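Long-range contacts in nucleosome assembly protein 1, putative (Plasmodium falciparum, PDB 3FS3), which probably acts as a histone chaperone of the nucleosome assembly protein family, binding histones and chromatin: residues P112-R117 and Y284-Y289; I143-I148 and F158-Y163; S173-T178 and T198-Y203. All coordinates share one frame; numbering follows the deposited sequence.

Interaction 1 of 3, residues P112-R117 and Y284-Y289; sequences PEFWLR and YAVDYY
Ala285 meets two aromatic side chains with its single methyl group. The CZ corner of the Phe114 ring comes to it edge-on, and the six-membered ring of Trp115 reaches it with CZ3, 3.6 Å from Ala285 CB. The two rings also pack on each other, Phe114 CD2 standing over the centre of the indole face. Further along its edge, Phe114 CE1 faces the backbone and CB of Val286. The remaining aromatic contact is with Tyr289: the planes differ by 23° but are slid apart, so Phe114 CD1 touches Tyr289 CD1 at 3.7 Å with little overlap. Trans chi1 values at both residues (178° at Phe114, 169° at Tyr289) bring these ring borders together. Arg117 runs extended beside Tyr289, its CD 4.0 Å from Tyr289 CE1, held there from within its own segment by weak, bent salt-bridge bonds from NE and NH2 to Glu113 OE1. One water donates to Pro112 O (2.7 Å) and also bonds Tyr289 OH at 2.8 Å. Outside the pair, Leu98 of helix 49-99 touches Phe114 and Trp115, and Leu58 of the second subunit packs on Phe114. The chemistry is thus that of a buried apolar joint beside the dimer partner, bridged between the segments by one water.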
loop_
_atom_site.group_PDB
_atom_site.type_symbol
_atom_site.label_atom_id
_atom_site.label_comp_id
_atom_site.label_asym_id
_atom_site.label_seq_id
_atom_site.Cartn_x
_atom_site.Cartn_y
_atom_site.Cartn_z
ATOM N N PRO A 112 30.495 10.353 -12.629
ATOM C CA PRO A 112 29.791 10.578 -13.891
ATOM C C PRO A 112 28.561 9.720 -14.147
ATOM O O PRO A 112 28.605 8.500 -14.000
ATOM C CB PRO A 112 30.888 10.351 -14.935
ATOM C CG PRO A 112 32.090 10.888 -14.259
ATOM C CD PRO A 112 31.951 10.285 -12.863
ATOM N N GLU A 113 27.468 10.377 -14.536
ATOM C CA GLU A 113 26.213 9.704 -14.873
ATOM C C GLU A 113 25.542 8.925 -13.753
ATOM O O GLU A 113 24.685 8.072 -14.015
ATOM C CB GLU A 113 26.432 8.765 -16.071
ATOM C CG GLU A 113 27.372 9.333 -17.109
ATOM C CD GLU A 113 27.336 8.577 -18.425
ATOM O OE1 GLU A 113 27.039 7.359 -18.422
ATOM O OE2 GLU A 113 27.623 9.206 -19.465
ATOM N N PHE A 114 25.900 9.231 -12.508
ATOM C CA PHE A 114 25.329 8.527 -11.367
ATOM C C PHE A 114 23.818 8.343 -11.375
ATOM O O PHE A 114 23.333 7.225 -11.274
ATOM C CB PHE A 114 25.699 9.213 -10.050
ATOM C CG PHE A 114 25.093 8.542 -8.845
ATOM C CD1 PHE A 114 25.615 7.339 -8.367
ATOM C CD2 PHE A 114 23.969 9.079 -8.233
ATOM C CE1 PHE A 114 25.022 6.680 -7.290
ATOM C CE2 PHE A 114 23.364 8.435 -7.158
ATOM C CZ PHE A 114 23.896 7.222 -6.681
ATOM N N TRP A 115 23.072 9.437 -11.464
ATOM C CA TRP A 115 21.617 9.334 -11.434
ATOM C C TRP A 115 21.031 8.704 -12.695
ATOM O O TRP A 115 20.082 7.920 -12.614
ATOM C CB TRP A 115 20.978 10.706 -11.172
ATOM C CG TRP A 115 21.346 11.270 -9.845
ATOM C CD1 TRP A 115 22.262 12.254 -9.599
ATOM C CD2 TRP A 115 20.851 10.853 -8.566
ATOM N NE1 TRP A 115 22.369 12.471 -8.246
ATOM C CE2 TRP A 115 21.519 11.625 -7.589
ATOM C CE3 TRP A 115 19.910 9.900 -8.152
ATOM C CZ2 TRP A 115 21.273 11.478 -6.219
ATOM C CZ3 TRP A 115 19.664 9.753 -6.793
ATOM C CH2 TRP A 115 20.346 10.542 -5.840
ATOM N N LEU A 116 21.587 9.033 -13.856
ATOM C CA LEU A 116 21.080 8.441 -15.085
ATOM C C LEU A 116 21.145 6.930 -14.970
ATOM O O LEU A 116 20.169 6.242 -15.272
ATOM C CB LEU A 116 21.891 8.876 -16.301
ATOM C CG LEU A 116 21.562 8.050 -17.559
ATOM C CD1 LEU A 116 20.066 8.142 -17.861
ATOM C CD2 LEU A 116 22.380 8.545 -18.752
ATOM N N ARG A 117 22.287 6.412 -14.525
ATOM C CA ARG A 117 22.446 4.970 -14.410
ATOM C C ARG A 117 21.567 4.360 -13.336
ATOM O O ARG A 117 21.017 3.279 -13.525
ATOM C CB ARG A 117 23.913 4.613 -14.192
ATOM C CG ARG A 117 24.733 4.865 -15.442
ATOM C CD ARG A 117 26.182 4.443 -15.312
ATOM N NE ARG A 117 26.951 4.874 -16.479
ATOM C CZ ARG A 117 28.278 4.872 -16.551
ATOM N NH1 ARG A 117 29.004 4.458 -15.517
ATOM N NH2 ARG A 117 28.883 5.293 -17.655
ATOM N N TYR A 284 17.660 4.115 -2.134
ATOM C CA TYR A 284 18.656 3.118 -2.528
ATOM C C TYR A 284 19.437 3.454 -3.802
ATOM O O TYR A 284 19.875 2.553 -4.513
ATOM C CB TYR A 284 17.950 1.776 -2.752
ATOM C CG TYR A 284 16.851 1.463 -1.754
ATOM C CD1 TYR A 284 17.109 1.437 -0.386
ATOM C CD2 TYR A 284 15.554 1.188 -2.183
ATOM C CE1 TYR A 284 16.110 1.145 0.533
ATOM C CE2 TYR A 284 14.544 0.892 -1.274
ATOM C CZ TYR A 284 14.829 0.871 0.083
ATOM O OH TYR A 284 13.839 0.570 0.987
ATOM N N ALA A 285 19.627 4.738 -4.079
ATOM C CA ALA A 285 20.311 5.177 -5.294
ATOM C C ALA A 285 21.532 4.399 -5.749
ATOM O O ALA A 285 21.536 3.830 -6.849
ATOM C CB ALA A 285 20.677 6.641 -5.182
ATOM N N VAL A 286 22.571 4.376 -4.919
ATOM C CA VAL A 286 23.800 3.706 -5.313
ATOM C C VAL A 286 23.618 2.238 -5.668
ATOM O O VAL A 286 24.306 1.735 -6.549
ATOM C CB VAL A 286 24.911 3.845 -4.231
ATOM C CG1 VAL A 286 24.593 2.983 -3.001
ATOM C CG2 VAL A 286 26.256 3.465 -4.837
ATOM N N ASP A 287 22.693 1.555 -4.996
ATOM C CA ASP A 287 22.453 0.144 -5.283
ATOM C C ASP A 287 21.819 -0.036 -6.654
ATOM O O ASP A 287 22.000 -1.073 -7.304
ATOM C CB ASP A 287 21.594 -0.493 -4.194
ATOM C CG ASP A 287 22.393 -0.808 -2.947
ATOM O OD1 ASP A 287 23.639 -0.777 -3.020
ATOM O OD2 ASP A 287 21.785 -1.101 -1.900
ATOM N N TYR A 288 21.063 0.965 -7.093
ATOM C CA TYR A 288 20.488 0.905 -8.428
ATOM C C TYR A 288 21.638 1.186 -9.390
ATOM O O TYR A 288 21.811 0.482 -10.382
ATOM C CB TYR A 288 19.372 1.941 -8.591
ATOM C CG TYR A 288 18.031 1.393 -8.178
ATOM C CD1 TYR A 288 17.381 0.428 -8.959
ATOM C CD2 TYR A 288 17.435 1.790 -6.986
ATOM C CE1 TYR A 288 16.166 -0.127 -8.554
ATOM C CE2 TYR A 288 16.220 1.242 -6.568
ATOM C CZ TYR A 288 15.594 0.286 -7.356
ATOM O OH TYR A 288 14.406 -0.255 -6.932
ATOM N N TYR A 289 22.440 2.205 -9.082
ATOM C CA TYR A 289 23.583 2.534 -9.924
ATOM C C TYR A 289 24.379 1.252 -10.179
ATOM O O TYR A 289 24.662 0.916 -11.326
ATOM C CB TYR A 289 24.470 3.566 -9.234
ATOM C CG TYR A 289 25.808 3.769 -9.902
ATOM C CD1 TYR A 289 25.979 4.724 -10.904
ATOM C CD2 TYR A 289 26.911 3.000 -9.532
ATOM C CE1 TYR A 289 27.224 4.910 -11.521
ATOM C CE2 TYR A 289 28.152 3.174 -10.138
ATOM C CZ TYR A 289 28.306 4.130 -11.127
ATOM O OH TYR A 289 29.549 4.309 -11.703
HETATM O O HOH W 1 30.249 6.483 -13.337
#

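Interaction 2 of 3, residues I143-I148 and F158-Y163; sequences IRCDYI and FILSFY
Asp146 O receives the shortest of the four backbone bonds between the two segments, from Ile159 N at 2.7 Å and nearly along the C=O axis. Ile159 O returns the bond to Asp146 N, completing a hydrogen-bonded antiparallel pair; Arg144 and Ser161 form the next, with Ser161 N 2.8 Å from Arg144 O and an almost straight N-H...O angle of 171°. Between these pairs, CA-H...O contacts such as Leu160 CA to Arg144 O, 3.4 Å, fill the non-hydrogen-bonded position.

The face bearing Ile143, Cys145, Phe158, Leu160 and Phe162 is largely apolar. Ile143 lays CG2 over one face of the Phe162 ring, toward its rim, while its CD1 lies 3.9 Å from Phe162 CE1. Cys145 SG lies anti to its own N (chi1 177°) and approaches the Phe158 ring obliquely, 5.2 Å from the centroid, a sulfur-aromatic contact. Helix 260-289 covers this side, Ile277 touching both Ile143 and Phe162.

On the other face the Arg144 chain bends at chi3 (67°). Its CD rests 3.7 Å from Tyr163 CE2, the guanidinium plane turned nearly perpendicular to the ring, and NH1 reaches Asp146 OD1 at 3.0 Å on the syn side but tilted well out of the carboxylate plane. That salt bridge should steady the guanidinium and favour a charged carboxylate. The hairpin is therefore two-sided, largely apolar toward the helix and mixed, with a salt bridge, on the reverse.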
loop_
_atom_site.group_PDB
_atom_site.type_symbol
_atom_site.label_atom_id
_atom_site.label_comp_id
_atom_site.label_asym_id
_atom_site.label_seq_id
_atom_site.Cartn_x
_atom_site.Cartn_y
_atom_site.Cartn_z
ATOM N N ILE A 143 18.565 14.302 -6.712
ATOM C CA ILE A 143 17.120 14.116 -6.700
ATOM C C ILE A 143 16.763 14.034 -5.226
ATOM O O ILE A 143 17.350 13.242 -4.485
ATOM C CB ILE A 143 16.682 12.804 -7.379
ATOM C CG1 ILE A 143 17.180 12.760 -8.821
ATOM C CG2 ILE A 143 15.154 12.710 -7.372
ATOM C CD1 ILE A 143 16.729 11.511 -9.570
ATOM N N ARG A 144 15.816 14.864 -4.797
ATOM C CA ARG A 144 15.399 14.890 -3.399
ATOM C C ARG A 144 13.885 14.910 -3.250
ATOM O O ARG A 144 13.162 15.326 -4.155
ATOM C CB ARG A 144 15.982 16.124 -2.693
ATOM C CG ARG A 144 17.506 16.165 -2.668
ATOM C CD ARG A 144 18.064 17.493 -2.131
ATOM N NE ARG A 144 17.785 17.709 -0.711
ATOM C CZ ARG A 144 16.686 18.288 -0.234
ATOM N NH1 ARG A 144 15.746 18.722 -1.064
ATOM N NH2 ARG A 144 16.526 18.438 1.076
ATOM N N CYS A 145 13.414 14.446 -2.099
ATOM C CA CYS A 145 11.989 14.434 -1.797
ATOM C C CYS A 145 11.770 15.239 -0.518
ATOM O O CYS A 145 12.492 15.070 0.465
ATOM C CB CYS A 145 11.488 13.007 -1.597
ATOM S SG CYS A 145 9.731 12.908 -1.137
ATOM N N ASP A 146 10.778 16.120 -0.547
ATOM C CA ASP A 146 10.450 16.961 0.598
ATOM C C ASP A 146 8.948 16.984 0.829
ATOM O O ASP A 146 8.164 16.769 -0.099
ATOM C CB ASP A 146 10.913 18.400 0.355
ATOM C CG ASP A 146 12.396 18.578 0.534
ATOM O OD1 ASP A 146 12.982 19.415 -0.190
ATOM O OD2 ASP A 146 12.976 17.898 1.408
ATOM N N TYR A 147 8.561 17.239 2.078
ATOM C CA TYR A 147 7.153 17.353 2.443
ATOM C C TYR A 147 6.824 18.792 2.096
ATOM O O TYR A 147 7.710 19.644 2.100
ATOM C CB TYR A 147 6.946 17.192 3.958
ATOM C CG TYR A 147 7.036 15.785 4.487
ATOM C CD1 TYR A 147 6.094 14.825 4.125
ATOM C CD2 TYR A 147 8.061 15.412 5.358
ATOM C CE1 TYR A 147 6.166 13.526 4.614
ATOM C CE2 TYR A 147 8.146 14.112 5.855
ATOM C CZ TYR A 147 7.193 13.174 5.478
ATOM O OH TYR A 147 7.265 11.883 5.956
ATOM N N ILE A 148 5.564 19.065 1.791
ATOM C CA ILE A 148 5.161 20.431 1.505
ATOM C C ILE A 148 5.175 21.139 2.862
ATOM O O ILE A 148 4.529 20.681 3.810
ATOM C CB ILE A 148 3.740 20.486 0.913
ATOM C CG1 ILE A 148 3.692 19.681 -0.392
ATOM C CG2 ILE A 148 3.335 21.938 0.682
ATOM C CD1 ILE A 148 2.326 19.631 -1.046
ATOM N N PHE A 158 3.834 15.576 -1.101
ATOM C CA PHE A 158 5.284 15.619 -1.235
ATOM C C PHE A 158 5.737 16.299 -2.523
ATOM O O PHE A 158 4.967 16.453 -3.473
ATOM C CB PHE A 158 5.856 14.200 -1.157
ATOM C CG PHE A 158 5.457 13.316 -2.306
ATOM C CD1 PHE A 158 6.238 13.251 -3.453
ATOM C CD2 PHE A 158 4.297 12.553 -2.243
ATOM C CE1 PHE A 158 5.872 12.436 -4.517
ATOM C CE2 PHE A 158 3.925 11.737 -3.307
ATOM C CZ PHE A 158 4.719 11.681 -4.447
ATOM N N ILE A 159 6.998 16.709 -2.548
ATOM C CA ILE A 159 7.548 17.373 -3.715
ATOM C C ILE A 159 8.899 16.789 -4.101
ATOM O O ILE A 159 9.811 16.710 -3.278
ATOM C CB ILE A 159 7.650 18.904 -3.463
ATOM C CG1 ILE A 159 8.437 19.586 -4.583
ATOM C CG2 ILE A 159 8.248 19.172 -2.099
ATOM C CD1 ILE A 159 9.923 19.678 -4.328
ATOM N N LEU A 160 9.010 16.355 -5.355
ATOM C CA LEU A 160 10.250 15.782 -5.874
ATOM C C LEU A 160 11.073 16.864 -6.573
ATOM O O LEU A 160 10.560 17.585 -7.423
ATOM C CB LEU A 160 9.935 14.666 -6.866
ATOM C CG LEU A 160 9.248 13.420 -6.321
ATOM C CD1 LEU A 160 8.931 12.488 -7.489
ATOM C CD2 LEU A 160 10.143 12.733 -5.283
ATOM N N SER A 161 12.347 16.983 -6.217
ATOM C CA SER A 161 13.203 17.993 -6.836
ATOM C C SER A 161 14.369 17.365 -7.585
ATOM O O SER A 161 15.045 16.476 -7.072
ATOM C CB SER A 161 13.744 18.962 -5.780
ATOM O OG SER A 161 12.692 19.684 -5.166
ATOM N N PHE A 162 14.585 17.839 -8.806
ATOM C CA PHE A 162 15.656 17.366 -9.673
ATOM C C PHE A 162 16.632 18.529 -9.889
ATOM O O PHE A 162 16.312 19.507 -10.570
ATOM C CB PHE A 162 15.062 16.900 -11.004
ATOM C CG PHE A 162 14.093 15.750 -10.865
ATOM C CD1 PHE A 162 14.471 14.454 -11.207
ATOM C CD2 PHE A 162 12.818 15.960 -10.356
ATOM C CE1 PHE A 162 13.591 13.385 -11.044
ATOM C CE2 PHE A 162 11.928 14.899 -10.189
ATOM C CZ PHE A 162 12.319 13.605 -10.535
ATOM N N TYR A 163 17.815 18.422 -9.290
ATOM C CA TYR A 163 18.821 19.468 -9.391
ATOM C C TYR A 163 19.742 19.214 -10.576
ATOM O O TYR A 163 20.312 18.131 -10.713
ATOM C CB TYR A 163 19.628 19.533 -8.092
ATOM C CG TYR A 163 18.787 19.906 -6.889
ATOM C CD1 TYR A 163 18.818 21.198 -6.354
ATOM C CD2 TYR A 163 17.925 18.975 -6.307
ATOM C CE1 TYR A 163 18.005 21.552 -5.271
ATOM C CE2 TYR A 163 17.115 19.318 -5.234
ATOM C CZ TYR A 163 17.155 20.606 -4.723
ATOM O OH TYR A 163 16.313 20.941 -3.688
#

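Interaction 3 of 3, residues S173-T178 and T198-Y203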
loop_
_atom_site.group_PDB
_atom_site.type_symbol
_atom_site.label_atom_id
_atom_site.label_comp_id
_atom_site.label_asym_id
_atom_site.label_seq_id
_atom_site.Cartn_x
_atom_site.Cartn_y
_atom_site.Cartn_z
ATOM N N SER A 173 17.835 25.608 -12.668
ATOM C CA SER A 173 18.857 24.936 -11.885
ATOM C C SER A 173 18.157 23.808 -11.136
ATOM O O SER A 173 18.804 22.894 -10.636
ATOM C CB SER A 173 19.516 25.905 -10.893
ATOM O OG SER A 173 18.652 26.163 -9.806
ATOM N N VAL A 174 16.828 23.874 -11.069
ATOM C CA VAL A 174 16.037 22.853 -10.384
ATOM C C VAL A 174 14.658 22.652 -11.006
ATOM O O VAL A 174 13.964 23.618 -11.314
ATOM C CB VAL A 174 15.795 23.213 -8.900
ATOM C CG1 VAL A 174 15.011 22.106 -8.228
ATOM C CG2 VAL A 174 17.116 23.440 -8.189
ATOM N N LEU A 175 14.264 21.395 -11.186
ATOM C CA LEU A 175 12.942 21.085 -11.720
ATOM C C LEU A 175 12.209 20.309 -10.624
ATOM O O LEU A 175 12.715 19.293 -10.133
ATOM C CB LEU A 175 13.034 20.223 -12.992
ATOM C CG LEU A 175 13.687 20.824 -14.240
ATOM C CD1 LEU A 175 13.473 19.876 -15.421
ATOM C CD2 LEU A 175 13.082 22.192 -14.544
ATOM N N THR A 176 11.034 20.785 -10.228
ATOM C CA THR A 176 10.270 20.117 -9.181
ATOM C C THR A 176 8.917 19.637 -9.670
ATOM O O THR A 176 8.396 20.099 -10.687
ATOM C CB THR A 176 10.005 21.042 -7.995
ATOM O OG1 THR A 176 9.030 22.020 -8.373
ATOM C CG2 THR A 176 11.280 21.747 -7.563
ATOM N N LYS A 177 8.354 18.704 -8.917
ATOM C CA LYS A 177 7.053 18.136 -9.210
ATOM C C LYS A 177 6.378 17.989 -7.852
ATOM O O LYS A 177 6.891 17.296 -6.970
ATOM C CB LYS A 177 7.216 16.771 -9.877
ATOM C CG LYS A 177 5.911 16.110 -10.298
ATOM C CD LYS A 177 5.284 16.826 -11.471
ATOM C CE LYS A 177 3.981 16.157 -11.904
ATOM N NZ LYS A 177 4.186 14.922 -12.698
ATOM N N THR A 178 5.242 18.659 -7.680
ATOM C CA THR A 178 4.507 18.616 -6.423
ATOM C C THR A 178 3.247 17.758 -6.507
ATOM O O THR A 178 2.377 17.995 -7.341
ATOM C CB THR A 178 4.097 20.032 -5.978
ATOM O OG1 THR A 178 5.249 20.884 -5.981
ATOM C CG2 THR A 178 3.505 19.999 -4.565
ATOM N N THR A 198 7.268 22.422 -12.487
ATOM C CA THR A 198 7.927 23.643 -12.902
ATOM C C THR A 198 7.954 23.646 -14.423
ATOM O O THR A 198 8.017 22.593 -15.053
ATOM C CB THR A 198 9.372 23.715 -12.346
ATOM O OG1 THR A 198 10.201 24.494 -13.224
ATOM C CG2 THR A 198 9.937 22.340 -12.200
ATOM N N VAL A 199 7.855 24.833 -15.005
ATOM C CA VAL A 199 7.896 24.982 -16.447
ATOM C C VAL A 199 9.382 25.013 -16.838
ATOM O O VAL A 199 10.162 25.820 -16.322
ATOM C CB VAL A 199 7.186 26.292 -16.884
ATOM C CG1 VAL A 199 7.661 27.441 -16.027
ATOM C CG2 VAL A 199 7.479 26.597 -18.349
ATOM N N ILE A 200 9.768 24.120 -17.737
ATOM C CA ILE A 200 11.152 24.029 -18.171
ATOM C C ILE A 200 11.493 25.141 -19.149
ATOM O O ILE A 200 10.815 25.314 -20.151
ATOM C CB ILE A 200 11.418 22.668 -18.850
ATOM C CG1 ILE A 200 11.044 21.533 -17.889
ATOM C CG2 ILE A 200 12.897 22.564 -19.275
ATOM C CD1 ILE A 200 11.189 20.140 -18.493
ATOM N N ASP A 201 12.549 25.895 -18.864
ATOM C CA ASP A 201 12.946 26.973 -19.762
ATOM C C ASP A 201 13.956 26.479 -20.781
ATOM O O ASP A 201 15.146 26.772 -20.682
ATOM C CB ASP A 201 13.517 28.142 -18.966
ATOM C CG ASP A 201 12.481 28.768 -18.056
ATOM O OD1 ASP A 201 11.383 29.076 -18.564
ATOM O OD2 ASP A 201 12.752 28.946 -16.846
ATOM N N TRP A 202 13.465 25.737 -21.770
ATOM C CA TRP A 202 14.323 25.177 -22.811
ATOM C C TRP A 202 15.060 26.218 -23.649
ATOM O O TRP A 202 14.496 27.251 -24.013
ATOM C CB TRP A 202 13.511 24.294 -23.770
ATOM C CG TRP A 202 12.824 23.113 -23.151
ATOM C CD1 TRP A 202 11.518 23.036 -22.766
ATOM C CD2 TRP A 202 13.399 21.828 -22.881
ATOM N NE1 TRP A 202 11.238 21.778 -22.280
ATOM C CE2 TRP A 202 12.376 21.016 -22.340
ATOM C CE3 TRP A 202 14.682 21.282 -23.049
ATOM C CZ2 TRP A 202 12.593 19.684 -21.962
ATOM C CZ3 TRP A 202 14.898 19.955 -22.675
ATOM C CH2 TRP A 202 13.856 19.172 -22.137
ATOM N N TYR A 203 16.321 25.940 -23.964
ATOM C CA TYR A 203 17.081 26.846 -24.810
ATOM C C TYR A 203 16.715 26.556 -26.265
ATOM O O TYR A 203 16.127 25.513 -26.576
ATOM C CB TYR A 203 18.583 26.662 -24.610
ATOM C CG TYR A 203 19.104 27.215 -23.306
ATOM C CD1 TYR A 203 18.918 28.560 -22.969
ATOM C CD2 TYR A 203 19.842 26.413 -22.436
ATOM C CE1 TYR A 203 19.470 29.093 -21.793
ATOM C CE2 TYR A 203 20.393 26.930 -21.271
ATOM C CZ TYR A 203 20.212 28.267 -20.956
ATOM O OH TYR A 203 20.815 28.770 -19.828
#
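Thr198 stands nearly at right angles to both Leu175 and Thr176, its side chain directed at the strand. Its chi1 of 152° sets OG1 on the far side from the backbone N, where OG1 lies 3.9 Å from Leu175 CD2 and makes a weak bond to Val199 O. The methyl CG2 is modelled facing the strand, but too close to the backbone of Thr176, so its exact position is doubtful.

Leu175 also crosses Ile200 at about a right angle. With chi1 near -65°, Leu175 sends its branched end toward the loop, and CD1 touches both Ile200 CD1 and Ile200 CG1, each at 3.8 Å. Leu175 CD2 lies beside Thr198 OG1 as well as Ile200 CG1, so one leucine fork serves two residues that are two apart in the loop. The other branch of Ile200, CG2, sits 3.4 Å above the plane of the Trp202 ring, toward its rim, which ties this packing to the following part of the loop.

One backbone bond anchors the arrangement: Thr198 N donates to Thr176 O at 3.1 Å. Here strand 192-197 has just ended, and the chain still keeps beside strand 174-181 as it leaves the sheet. Asn172 holds the loop further on through Val199 and Asp201. Strand 174-181 itself lies between strands 158-164 and 192-197, and the salt bridge from Lys177 to Asp270 ties it to helix 260-289.

How the interactions relate
From the N terminus, the chain first passes residues 112-117, the start of interaction 1, which closes only 167 residues later at the end of helix 260-289. Both other contacts lie within that span. Interaction 2 closes first, as the hairpin of strands 140-147 and 158-164; interaction 3 then follows in series, joining strand 174-181 to the chain leaving strand 192-197. Neither crosses the other. Interactions 2 and 3 share one antiparallel sheet, where Phe162 and Leu160 probably bond through their backbones to Leu175 and Lys177. Interaction 1 touches interaction 2 through Trp115 and Ile143, linking helix 114-120 to the sheet, but stays about 11 Å from interaction 3 at the nearest atoms.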